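Local coordinates for protein aldehyde dehydrogenase (Burkholderia vietnamiensis, PDB 5KF0) that binds NADPH and probably oxidises aldehydes to carboxylic acids, using the oxidised dinucleotide as hydride acceptor, at residues G333-E338 / R342-W347; G346-A351 / T372-V377; D52-A57 / S212-H217; F182-A187 / V192-I197. All blocks are in the same frame, centred on the assembly; numbering follows the deposited sequence. Where two conformers were deposited one is given.

Contact 1. Residues G333-E338 / R342-W347; sequences GPMISE and RRLSGW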
# COMPACT_ATOMS: atom_id res chain seq x y z
N GLY A 333 35.04 11.50 -23.35
CA GLY A 333 35.05 11.20 -24.77
C GLY A 333 34.52 12.36 -25.59
O GLY A 333 34.27 13.45 -25.07
N PRO A 334 34.33 12.14 -26.89
CA PRO A 334 33.82 13.21 -27.76
C PRO A 334 32.39 13.58 -27.42
O PRO A 334 31.58 12.75 -27.01
CB PRO A 334 33.88 12.58 -29.16
CG PRO A 334 33.71 11.12 -28.90
CD PRO A 334 34.48 10.86 -27.62
N MET A 335 32.06 14.85 -27.62
CA MET A 335 30.65 15.20 -27.67
C MET A 335 30.02 14.59 -28.92
O MET A 335 30.71 14.13 -29.84
CB MET A 335 30.47 16.72 -27.64
CG MET A 335 30.86 17.33 -26.30
SD MET A 335 30.65 19.12 -26.28
CE MET A 335 28.85 19.24 -26.46
N ILE A 336 28.69 14.57 -28.94
CA ILE A 336 27.97 13.79 -29.94
C ILE A 336 28.17 14.32 -31.35
O ILE A 336 28.04 13.55 -32.31
CB ILE A 336 26.48 13.71 -29.57
CG1 ILE A 336 25.75 12.69 -30.45
CG2 ILE A 336 25.82 15.11 -29.62
CD1 ILE A 336 26.31 11.27 -30.33
N SER A 337 28.50 15.60 -31.51
CA SER A 337 28.77 16.15 -32.84
C SER A 337 29.54 17.46 -32.70
O SER A 337 29.50 18.12 -31.66
CB SER A 337 27.48 16.40 -33.62
OG SER A 337 26.74 17.44 -33.01
N GLU A 338 30.23 17.83 -33.79
CA GLU A 338 30.89 19.13 -33.83
C GLU A 338 29.89 20.28 -33.66
O GLU A 338 30.22 21.30 -33.05
CB GLU A 338 31.67 19.30 -35.13
CG GLU A 338 32.88 18.41 -35.22
CD GLU A 338 33.83 18.83 -36.34
OE1 GLU A 338 33.55 19.84 -37.01
OE2 GLU A 338 34.85 18.14 -36.53
N ARG A 342 30.13 23.19 -30.91
CA ARG A 342 30.14 24.61 -31.24
C ARG A 342 29.04 25.37 -30.51
O ARG A 342 29.25 26.53 -30.14
CB ARG A 342 30.00 24.81 -32.75
CG ARG A 342 31.25 24.46 -33.53
CD ARG A 342 31.17 24.99 -34.96
NE ARG A 342 30.07 24.41 -35.72
CZ ARG A 342 30.13 23.24 -36.35
NH1 ARG A 342 31.24 22.52 -36.30
NH2 ARG A 342 29.08 22.78 -37.02
N ARG A 343 27.88 24.75 -30.31
CA ARG A 343 26.83 25.39 -29.51
C ARG A 343 27.35 25.73 -28.12
O ARG A 343 27.27 26.87 -27.67
CB ARG A 343 25.60 24.49 -29.41
CG ARG A 343 24.59 24.97 -28.34
CD ARG A 343 23.48 23.96 -28.04
NE ARG A 343 23.98 22.63 -27.69
CZ ARG A 343 24.46 22.29 -26.49
NH1 ARG A 343 24.54 23.20 -25.53
NH2 ARG A 343 24.89 21.06 -26.27
N LEU A 344 27.89 24.73 -27.43
CA LEU A 344 28.33 24.93 -26.06
C LEU A 344 29.53 25.86 -25.98
O LEU A 344 29.60 26.72 -25.09
CB LEU A 344 28.66 23.58 -25.43
CG LEU A 344 29.10 23.63 -23.96
CD1 LEU A 344 28.07 24.37 -23.09
CD2 LEU A 344 29.27 22.20 -23.50
N SER A 345 30.49 25.73 -26.91
CA SER A 345 31.63 26.64 -26.89
C SER A 345 31.20 28.08 -27.15
O SER A 345 31.80 29.01 -26.61
CB SER A 345 32.69 26.19 -27.90
OG SER A 345 32.32 26.50 -29.23
N GLY A 346 30.14 28.28 -27.95
CA GLY A 346 29.64 29.64 -28.16
C GLY A 346 29.05 30.24 -26.90
O GLY A 346 29.28 31.42 -26.60
N TRP A 347 28.29 29.44 -26.14
CA TRP A 347 27.79 29.90 -24.84
C TRP A 347 28.94 30.19 -23.89
O TRP A 347 28.88 31.14 -23.10
CB TRP A 347 26.87 28.85 -24.22
CG TRP A 347 25.62 28.53 -24.99
CD1 TRP A 347 25.18 29.13 -26.14
CD2 TRP A 347 24.67 27.52 -24.67
NE1 TRP A 347 24.00 28.55 -26.54
CE2 TRP A 347 23.67 27.56 -25.66
CE3 TRP A 347 24.56 26.58 -23.64
CZ2 TRP A 347 22.57 26.69 -25.65
CZ3 TRP A 347 23.47 25.72 -23.63
CH2 TRP A 347 22.49 25.78 -24.63
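Glu338 and Arg342, four residues apart on the opening of helix 338-353, meet through backbone and side chain alike. The backbone link is the helical bond from Arg342 N to Glu338 O, at 2.9 Å with an N-H...O angle of 157°. That same carbonyl oxygen also lies over one face of the Arg342 guanidinium, offset toward its rim, so Glu338 O approaches both the amide and the side-chain cation. A bend at chi3 (-62°) folds the Arg342 chain back beside the helix toward Glu338.

The charged pairing is looser. Glu338 OE1 stands at the edge of the guanidinium, in its plane, but 3.6 Å from Arg342 NH1, a long salt bridge. Carboxylate and guanidinium planes are 84° apart, which excludes the flat two-pronged pairing; Arg342 NH1 lies slightly closer to Glu338 CB, at 3.5 Å, than to the carboxylate oxygen OE1. Both residues are exposed, so solvent probably weakens this attraction.

The geometry is that of a loop entering a helix: Ser337 occupies the N-cap, its OG bonded to Glu340 N.

Apolar contact lies on the buried flank. Met335 CE reaches Leu344 CD2 at 4.2 Å, and Phe369 of strand 368-375 touches both side chains. Met335 CE also comes obliquely within 4.4 Å of Arg343 NH2, whose guanidinium is held by a salt bridge to Glu340 and a bond to Ala388 O.

Contact 2. Residues G346-A351 / T372-V377; sequences GWMDAA and TLLEDV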
# COMPACT_ATOMS: atom_id res chain seq x y z
N GLY A 346 30.14 28.28 -27.95
CA GLY A 346 29.64 29.64 -28.16
C GLY A 346 29.05 30.24 -26.90
O GLY A 346 29.28 31.42 -26.60
N TRP A 347 28.29 29.44 -26.14
CA TRP A 347 27.79 29.90 -24.84
C TRP A 347 28.94 30.19 -23.89
O TRP A 347 28.88 31.14 -23.10
CB TRP A 347 26.87 28.85 -24.22
CG TRP A 347 25.62 28.53 -24.99
CD1 TRP A 347 25.18 29.13 -26.14
CD2 TRP A 347 24.67 27.52 -24.67
NE1 TRP A 347 24.00 28.55 -26.54
CE2 TRP A 347 23.67 27.56 -25.66
CE3 TRP A 347 24.56 26.58 -23.64
CZ2 TRP A 347 22.57 26.69 -25.65
CZ3 TRP A 347 23.47 25.72 -23.63
CH2 TRP A 347 22.49 25.78 -24.63
N MET A 348 29.98 29.35 -23.92
CA MET A 348 31.13 29.57 -23.06
C MET A 348 31.82 30.88 -23.41
O MET A 348 32.14 31.68 -22.52
CB MET A 348 32.11 28.41 -23.17
CG MET A 348 33.29 28.50 -22.21
SD MET A 348 34.36 27.06 -22.32
CE MET A 348 34.93 27.20 -24.01
N ASP A 349 32.05 31.12 -24.71
CA ASP A 349 32.66 32.37 -25.15
C ASP A 349 31.83 33.57 -24.69
O ASP A 349 32.39 34.58 -24.25
CB ASP A 349 32.80 32.40 -26.67
CG ASP A 349 33.80 31.38 -27.19
OD1 ASP A 349 34.59 30.85 -26.39
OD2 ASP A 349 33.79 31.12 -28.42
N ALA A 350 30.50 33.47 -24.79
CA ALA A 350 29.65 34.59 -24.39
C ALA A 350 29.74 34.86 -22.90
O ALA A 350 29.77 36.01 -22.47
CB ALA A 350 28.20 34.33 -24.80
N ALA A 351 29.79 33.80 -22.09
CA ALA A 351 29.91 33.98 -20.65
C ALA A 351 31.23 34.67 -20.30
O ALA A 351 31.26 35.58 -19.47
CB ALA A 351 29.78 32.64 -19.93
N THR A 372 35.79 21.28 -18.33
CA THR A 372 35.95 22.72 -18.20
C THR A 372 35.15 23.24 -17.01
O THR A 372 34.01 22.81 -16.79
CB THR A 372 35.52 23.41 -19.51
OG1 THR A 372 36.37 22.96 -20.58
CG2 THR A 372 35.62 24.92 -19.41
N LEU A 373 35.76 24.15 -16.24
CA LEU A 373 35.15 24.76 -15.07
C LEU A 373 35.28 26.27 -15.18
O LEU A 373 36.35 26.78 -15.51
CB LEU A 373 35.83 24.25 -13.78
CG LEU A 373 35.23 24.66 -12.43
CD1 LEU A 373 33.85 24.03 -12.24
CD2 LEU A 373 36.16 24.23 -11.31
N LEU A 374 34.18 26.99 -14.92
CA LEU A 374 34.19 28.45 -14.94
C LEU A 374 33.65 29.00 -13.63
O LEU A 374 32.85 28.36 -12.96
CB LEU A 374 33.34 29.03 -16.08
CG LEU A 374 33.79 28.85 -17.53
CD1 LEU A 374 33.37 27.49 -18.07
CD2 LEU A 374 33.22 29.98 -18.38
N GLU A 375 34.11 30.21 -13.30
CA GLU A 375 33.44 30.96 -12.24
C GLU A 375 33.03 32.33 -12.78
O GLU A 375 33.28 32.69 -13.93
CB GLU A 375 34.32 31.06 -10.98
CG GLU A 375 35.68 31.71 -11.18
CD GLU A 375 36.53 31.68 -9.91
OE1 GLU A 375 36.05 31.19 -8.86
OE2 GLU A 375 37.68 32.15 -9.95
N ASP A 376 32.30 33.07 -11.93
CA ASP A 376 31.80 34.41 -12.26
C ASP A 376 30.89 34.39 -13.49
O ASP A 376 30.88 35.33 -14.30
CB ASP A 376 32.95 35.41 -12.45
CG ASP A 376 33.79 35.58 -11.19
OD1 ASP A 376 33.24 35.50 -10.08
OD2 ASP A 376 35.01 35.79 -11.31
N VAL A 377 30.10 33.33 -13.64
CA VAL A 377 29.13 33.24 -14.73
C VAL A 377 27.85 33.92 -14.27
O VAL A 377 27.26 33.52 -13.27
CB VAL A 377 28.87 31.79 -15.14
CG1 VAL A 377 27.83 31.73 -16.25
CG2 VAL A 377 30.17 31.12 -15.59
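Met348 meets Thr372 and Leu374 with aliphatic and sulfur atoms alone; the Trp347 indole, the one aromatic ring of the two segments, takes no part in the contact. One face of the Trp347 ring carries Arg343 CG, 3.6 Å above the plane and displaced toward the rim, and the Arg343 guanidinium, in a cation-pi relation to the indole, has Trp347 CE3 at its edge. Trp347 also touches Lys386 and Asp382.

The contact proper is a helix packed on a beta-sheet, in an alpha/beta layer of the aldehyde dehydrogenase fold. Strand 368-375 lies between strand 357-360, antiparallel, and strand 392-398, parallel, and directs Thr372 and Leu374 at helix 338-353. Met348 leaves the helix with CG anti to the backbone N (chi1 -175°), which carries its chain out to the strand. There its SD rests on Thr372 CG2 at 3.8 Å, while Met348 CG lies 4.1 Å from Leu374 CD2. Met348 crosses each of these strand side chains at about a right angle, so each touch is confined to a small patch. Thr372 turns CG2 to the sulfur while its OG1 is hydrogen-bonded to Glu370 O and Gly362 N. Ile358 backs both Met348 and Leu374, and Leu383 closes over Leu374 and Ala351.

After Leu374 the chain turns at Asp376, whose phi is positive (59°). This brings Val377 back to the next helical turn, where its CG1 stands 4.3 Å from Ala351 CB.

Contact 3. Residues D52-A57 / S212-H217; sequences DAAIGA and SVLPAH. With NDP (NADPH dihydro-nicotinamide-adenine-dinucleotide phosphate), chain E.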
# COMPACT_ATOMS: atom_id res chain seq x y z
N ASP A 52 3.15 2.78 -40.07
CA ASP A 52 1.72 2.49 -40.07
C ASP A 52 1.45 0.99 -39.92
O ASP A 52 0.55 0.60 -39.16
CB ASP A 52 1.07 3.01 -41.35
CG ASP A 52 -0.37 2.60 -41.46
OD1 ASP A 52 -1.19 3.15 -40.70
OD2 ASP A 52 -0.68 1.70 -42.27
N ALA A 53 2.21 0.15 -40.62
CA ALA A 53 2.02 -1.30 -40.48
C ALA A 53 2.32 -1.76 -39.06
O ALA A 53 1.65 -2.65 -38.53
CB ALA A 53 2.90 -2.05 -41.49
N ALA A 54 3.35 -1.17 -38.43
CA ALA A 54 3.69 -1.52 -37.06
C ALA A 54 2.56 -1.16 -36.11
O ALA A 54 2.27 -1.92 -35.17
CB ALA A 54 4.98 -0.81 -36.65
N ILE A 55 1.94 0.01 -36.31
CA ILE A 55 0.84 0.42 -35.44
C ILE A 55 -0.35 -0.51 -35.61
O ILE A 55 -0.99 -0.91 -34.62
CB ILE A 55 0.45 1.89 -35.72
CG1 ILE A 55 1.64 2.82 -35.45
CG2 ILE A 55 -0.77 2.30 -34.86
CD1 ILE A 55 1.42 4.23 -35.96
N GLY A 56 -0.67 -0.88 -36.85
CA GLY A 56 -1.78 -1.80 -37.06
C GLY A 56 -1.53 -3.15 -36.43
O GLY A 56 -2.43 -3.76 -35.86
N ALA A 57 -0.28 -3.63 -36.50
CA ALA A 57 0.06 -4.89 -35.86
C ALA A 57 -0.03 -4.78 -34.35
O ALA A 57 -0.44 -5.73 -33.67
CB ALA A 57 1.46 -5.34 -36.29
N SER A 212 7.55 -3.50 -32.21
CA SER A 212 8.34 -3.11 -33.36
C SER A 212 9.40 -2.14 -32.87
O SER A 212 9.16 -1.35 -31.95
CB SER A 212 7.48 -2.45 -34.46
OG SER A 212 6.55 -3.38 -35.01
N VAL A 213 10.59 -2.20 -33.48
CA VAL A 213 11.65 -1.23 -33.20
C VAL A 213 12.06 -0.66 -34.56
O VAL A 213 12.62 -1.38 -35.40
CB VAL A 213 12.84 -1.86 -32.46
CG1 VAL A 213 13.95 -0.81 -32.25
CG2 VAL A 213 12.38 -2.42 -31.10
N LEU A 214 11.76 0.61 -34.78
CA LEU A 214 11.83 1.21 -36.11
C LEU A 214 12.70 2.46 -36.09
O LEU A 214 12.24 3.52 -35.60
CB LEU A 214 10.43 1.57 -36.62
CG LEU A 214 9.42 0.43 -36.75
CD1 LEU A 214 8.09 0.98 -37.27
CD2 LEU A 214 9.94 -0.65 -37.68
N PRO A 215 13.91 2.41 -36.62
CA PRO A 215 14.68 3.64 -36.80
C PRO A 215 13.98 4.56 -37.79
O PRO A 215 13.49 4.11 -38.82
CB PRO A 215 16.03 3.15 -37.34
CG PRO A 215 16.07 1.66 -37.01
CD PRO A 215 14.64 1.22 -37.08
N ALA A 216 13.93 5.85 -37.45
CA ALA A 216 13.31 6.84 -38.32
C ALA A 216 13.77 8.21 -37.85
O ALA A 216 13.86 8.45 -36.64
CB ALA A 216 11.77 6.77 -38.27
N HIS A 217 14.09 9.08 -38.80
CA HIS A 217 14.45 10.45 -38.45
C HIS A 217 13.23 11.23 -37.96
O HIS A 217 12.09 10.94 -38.35
CB HIS A 217 15.06 11.17 -39.66
CG HIS A 217 16.33 10.55 -40.15
ND1 HIS A 217 17.53 10.68 -39.47
CD2 HIS A 217 16.61 9.84 -41.26
CE1 HIS A 217 18.48 10.05 -40.14
NE2 HIS A 217 17.95 9.53 -41.23
PA NDP E . 16.28 15.05 -29.00
O1A NDP E . 15.11 15.78 -28.43
O2A NDP E . 17.04 15.88 -30.04
O5B NDP E . 15.88 13.66 -29.65
C5B NDP E . 15.29 12.66 -28.77
C4B NDP E . 14.47 11.71 -29.60
O4B NDP E . 13.31 12.41 -30.13
C3B NDP E . 15.19 11.13 -30.82
O3B NDP E . 14.75 9.79 -31.06
C2B NDP E . 14.71 12.05 -31.94
O2B NDP E . 14.77 11.47 -33.26
C1B NDP E . 13.26 12.20 -31.53
N9A NDP E . 12.57 13.32 -32.14
C8A NDP E . 12.98 14.63 -32.25
N7A NDP E . 12.10 15.42 -32.81
C5A NDP E . 11.04 14.58 -33.10
C6A NDP E . 9.78 14.80 -33.69
N6A NDP E . 9.37 15.98 -34.15
N1A NDP E . 8.95 13.74 -33.81
C2A NDP E . 9.35 12.54 -33.37
N3A NDP E . 10.52 12.21 -32.81
C4A NDP E . 11.32 13.28 -32.70
O3 NDP E . 17.26 14.65 -27.81
PN NDP E . 18.70 13.98 -27.77
O1N NDP E . 18.66 12.67 -28.47
O2N NDP E . 19.68 14.99 -28.31
O5D NDP E . 18.97 13.72 -26.23
C5D NDP E . 19.39 14.72 -25.29
C4D NDP E . 18.18 15.24 -24.56
O4D NDP E . 17.50 14.15 -23.89
C3D NDP E . 18.53 16.27 -23.48
O3D NDP E . 17.64 17.37 -23.45
C2D NDP E . 18.46 15.43 -22.20
O2D NDP E . 18.26 16.14 -20.99
C1D NDP E . 17.30 14.50 -22.53
N1N NDP E . 17.38 13.34 -21.66
C2N NDP E . 16.39 13.06 -20.74
C3N NDP E . 16.51 12.09 -19.81
C7N NDP E . 15.41 11.73 -18.88
O7N NDP E . 15.31 10.55 -18.53
N7N NDP E . 14.63 12.70 -18.40
C4N NDP E . 17.80 11.35 -19.68
C5N NDP E . 18.63 11.49 -20.91
C6N NDP E . 18.43 12.48 -21.76
P2B NDP E . 16.12 11.56 -34.18
O1X NDP E . 17.21 12.11 -33.33
O2X NDP E . 16.29 10.15 -34.67
O3X NDP E . 15.79 12.46 -35.35
O HOH W 1 4.13 -3.73 -34.09
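A water molecule joins Ala54 to Ser212 inside an otherwise close-packed and buried contact. It donates to Ala54 O at 2.8 Å and lies 2.6 Å from Ser212 OG, so it links a helical carbonyl to a hydroxyl on the neighbouring strand. The hydroxyl is also placed directly against a methyl group: Ser212 OG is 3.4 Å from Ala54 CB. It reaches this position with OG beside its own backbone N (chi1 -65°), where Ala19 N provides a further hydrogen bond.

Apolar packing completes the patch. Leu214 sets CD1 anti to CA (chi2 -180°), bringing it to 3.6 Å from Ala54 CB. The alanine methyl is therefore touched by a hydroxyl and by a leucine branch, from Ser212 on the strand and Leu214 just past its end, both with CB toward the helix. With only the small Ala54 and Ser212 side chains between them, the backbones come near, Ala54 CA lying 6.2 Å from Ser212 CA. Leu18 and Val183 line the same patch.

In the fold, helix 48-60 is set against strand 211-213, an edge strand, within this chain, of the mostly parallel, Rossmann-like sheet that carries the cofactor. Beyond the strand the chain continues to the NADPH pocket, where Ala216 O is 3.6 Å from phosphate oxygen O2X and His217 C is 3.9 Å from O3X.

The chemistry implies that the buried Ser212 hydroxyl is satisfied by two partners, Ala19 N and the water, leaving Ala54 CB to meet it by van der Waals contact alone.

Contact 4. Residues F182-A187 / V192-I197; sequences FVLKPA and VGALII. With NDP (NADPH dihydro-nicotinamide-adenine-dinucleotide phosphate), chain E.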
# COMPACT_ATOMS: atom_id res chain seq x y z
N PHE A 182 4.02 -2.27 -28.16
CA PHE A 182 4.67 -0.97 -28.29
C PHE A 182 5.43 -0.88 -29.60
O PHE A 182 5.85 -1.89 -30.18
CB PHE A 182 5.63 -0.69 -27.11
CG PHE A 182 6.83 -1.60 -27.09
CD1 PHE A 182 7.98 -1.27 -27.80
CD2 PHE A 182 6.80 -2.79 -26.36
CE1 PHE A 182 9.09 -2.10 -27.79
CE2 PHE A 182 7.91 -3.64 -26.34
CZ PHE A 182 9.05 -3.30 -27.06
N VAL A 183 5.65 0.36 -30.03
CA VAL A 183 6.51 0.67 -31.17
C VAL A 183 7.54 1.66 -30.66
O VAL A 183 7.18 2.75 -30.19
CB VAL A 183 5.72 1.27 -32.35
CG1 VAL A 183 6.65 1.49 -33.55
CG2 VAL A 183 4.54 0.35 -32.76
N LEU A 184 8.82 1.29 -30.74
CA LEU A 184 9.92 2.10 -30.23
C LEU A 184 10.68 2.72 -31.40
O LEU A 184 11.08 2.01 -32.33
CB LEU A 184 10.88 1.26 -29.38
CG LEU A 184 12.22 1.92 -29.00
CD1 LEU A 184 12.01 3.11 -28.06
CD2 LEU A 184 13.19 0.90 -28.37
N LYS A 185 10.87 4.04 -31.35
CA LYS A 185 11.73 4.75 -32.28
C LYS A 185 12.98 5.19 -31.54
O LYS A 185 12.92 6.15 -30.75
CB LYS A 185 11.03 5.96 -32.90
CG LYS A 185 11.79 6.53 -34.10
CD LYS A 185 11.48 8.01 -34.34
CE LYS A 185 12.35 8.90 -33.44
NZ LYS A 185 13.81 8.74 -33.80
N PRO A 186 14.12 4.54 -31.73
CA PRO A 186 15.34 5.00 -31.08
C PRO A 186 15.88 6.23 -31.78
O PRO A 186 15.43 6.61 -32.86
CB PRO A 186 16.29 3.80 -31.25
CG PRO A 186 15.88 3.25 -32.62
CD PRO A 186 14.36 3.43 -32.67
N ALA A 187 16.88 6.85 -31.15
CA ALA A 187 17.58 7.95 -31.79
C ALA A 187 18.34 7.46 -33.02
O ALA A 187 19.01 6.42 -32.98
CB ALA A 187 18.55 8.61 -30.82
N VAL A 192 21.58 1.11 -32.77
CA VAL A 192 22.00 -0.29 -32.78
C VAL A 192 21.63 -0.99 -31.47
O VAL A 192 21.18 -2.14 -31.48
CB VAL A 192 23.50 -0.40 -33.06
CG1 VAL A 192 23.96 -1.85 -32.94
CG2 VAL A 192 23.81 0.17 -34.45
N GLY A 193 21.84 -0.32 -30.33
CA GLY A 193 21.48 -0.93 -29.06
C GLY A 193 20.03 -1.37 -29.01
O GLY A 193 19.73 -2.50 -28.62
N ALA A 194 19.12 -0.48 -29.43
CA ALA A 194 17.70 -0.83 -29.47
C ALA A 194 17.42 -2.00 -30.40
O ALA A 194 16.53 -2.82 -30.13
CB ALA A 194 16.89 0.40 -29.91
N LEU A 195 18.17 -2.11 -31.51
CA LEU A 195 17.96 -3.22 -32.43
C LEU A 195 18.53 -4.53 -31.88
O LEU A 195 18.06 -5.61 -32.25
CB LEU A 195 18.57 -2.91 -33.79
CG LEU A 195 17.89 -1.73 -34.49
CD1 LEU A 195 18.67 -1.32 -35.72
CD2 LEU A 195 16.43 -2.06 -34.86
N ILE A 196 19.54 -4.47 -31.00
CA ILE A 196 19.97 -5.69 -30.33
C ILE A 196 18.93 -6.12 -29.30
O ILE A 196 18.61 -7.32 -29.17
CB ILE A 196 21.36 -5.50 -29.70
CG1 ILE A 196 22.42 -5.29 -30.79
CG2 ILE A 196 21.72 -6.73 -28.85
CD1 ILE A 196 23.76 -4.83 -30.23
N ILE A 197 18.38 -5.16 -28.55
CA ILE A 197 17.24 -5.46 -27.67
C ILE A 197 16.12 -6.12 -28.46
O ILE A 197 15.56 -7.14 -28.05
CB ILE A 197 16.76 -4.17 -26.96
CG1 ILE A 197 17.82 -3.65 -25.98
CG2 ILE A 197 15.44 -4.42 -26.24
CD1 ILE A 197 17.43 -2.35 -25.28
PA NDP E . 16.28 15.05 -29.00
O1A NDP E . 15.11 15.78 -28.43
O2A NDP E . 17.04 15.88 -30.04
O5B NDP E . 15.88 13.66 -29.65
C5B NDP E . 15.29 12.66 -28.77
C4B NDP E . 14.47 11.71 -29.60
O4B NDP E . 13.31 12.41 -30.13
C3B NDP E . 15.19 11.13 -30.82
O3B NDP E . 14.75 9.79 -31.06
C2B NDP E . 14.71 12.05 -31.94
O2B NDP E . 14.77 11.47 -33.26
C1B NDP E . 13.26 12.20 -31.53
N9A NDP E . 12.57 13.32 -32.14
C8A NDP E . 12.98 14.63 -32.25
N7A NDP E . 12.10 15.42 -32.81
C5A NDP E . 11.04 14.58 -33.10
C6A NDP E . 9.78 14.80 -33.69
N6A NDP E . 9.37 15.98 -34.15
N1A NDP E . 8.95 13.74 -33.81
C2A NDP E . 9.35 12.54 -33.37
N3A NDP E . 10.52 12.21 -32.81
C4A NDP E . 11.32 13.28 -32.70
O3 NDP E . 17.26 14.65 -27.81
PN NDP E . 18.70 13.98 -27.77
O1N NDP E . 18.66 12.67 -28.47
O2N NDP E . 19.68 14.99 -28.31
O5D NDP E . 18.97 13.72 -26.23
C5D NDP E . 19.39 14.72 -25.29
C4D NDP E . 18.18 15.24 -24.56
O4D NDP E . 17.50 14.15 -23.89
C3D NDP E . 18.53 16.27 -23.48
O3D NDP E . 17.64 17.37 -23.45
C2D NDP E . 18.46 15.43 -22.20
O2D NDP E . 18.26 16.14 -20.99
C1D NDP E . 17.30 14.50 -22.53
N1N NDP E . 17.38 13.34 -21.66
C2N NDP E . 16.39 13.06 -20.74
C3N NDP E . 16.51 12.09 -19.81
C7N NDP E . 15.41 11.73 -18.88
O7N NDP E . 15.31 10.55 -18.53
N7N NDP E . 14.63 12.70 -18.40
C4N NDP E . 17.80 11.35 -19.68
C5N NDP E . 18.63 11.49 -20.91
C6N NDP E . 18.43 12.48 -21.76
P2B NDP E . 16.12 11.56 -34.18
O1X NDP E . 17.21 12.11 -33.33
O2X NDP E . 16.29 10.15 -34.67
O3X NDP E . 15.79 12.46 -35.35
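Ala194 sets its methyl over the flank of Pro186, CB to CB at 3.7 Å, and against the Leu184 branch, whose CD2 is 4.0 Å from Ala194 CB. Leu184 holds its CG anti to the backbone N (chi1 169°), which carries that branch to the helix, and Val213 touches Ala194 too. This is the joint of a beta-alpha-beta crossover in the Rossmann-like cofactor domain: strand 182-185 passes through a short loop into helix 192-202, which leads to strand 211-213.

Lys185 leaves the strand away from the helix. Bends at chi3 (83°) and chi4 (64°) curl its ammonium back, so that NZ bonds to Pro186 O at 2.8 Å from well above the carbonyl plane. The same NZ hydrogen-bonds to three oxygens of the NADPH adenosine ribose and its phosphate: O2B, at 2.9 Å from Lys185 NZ, O2X and O3B. Ala216 O is a further acceptor.

With five oxygens around an ammonium that has three N-H bonds, the protons must be shared. The two carbonyls would anchor the cation where it faces the 2'-phosphate, consistent with a part in holding the phosphorylated ribose of NADPH.

Contacts 2, 3 and 4 are buried, whereas contact 1 is partly so, its charged pair lying outside. Contacts 1 and 2 share helix 338-353 and succeed each other along it, both packing against strand 368-375, contact 1 at Phe369 and contact 2 at Thr372 and Leu374. Contacts 3 and 4 sit on adjacent strands of the cofactor sheet, tied by a probable hydrogen bond from Leu214 N to Leu184 O (2.9 Å), and both reach NADPH. The two groups are well separated: contacts 2 and 4 have centres about 36 Å apart. Chemistry follows place: a long salt bridge at a helix start, purely apolar contact in 346-351/372-377, a water bridge in contact 3, ligand bonds in contact 4.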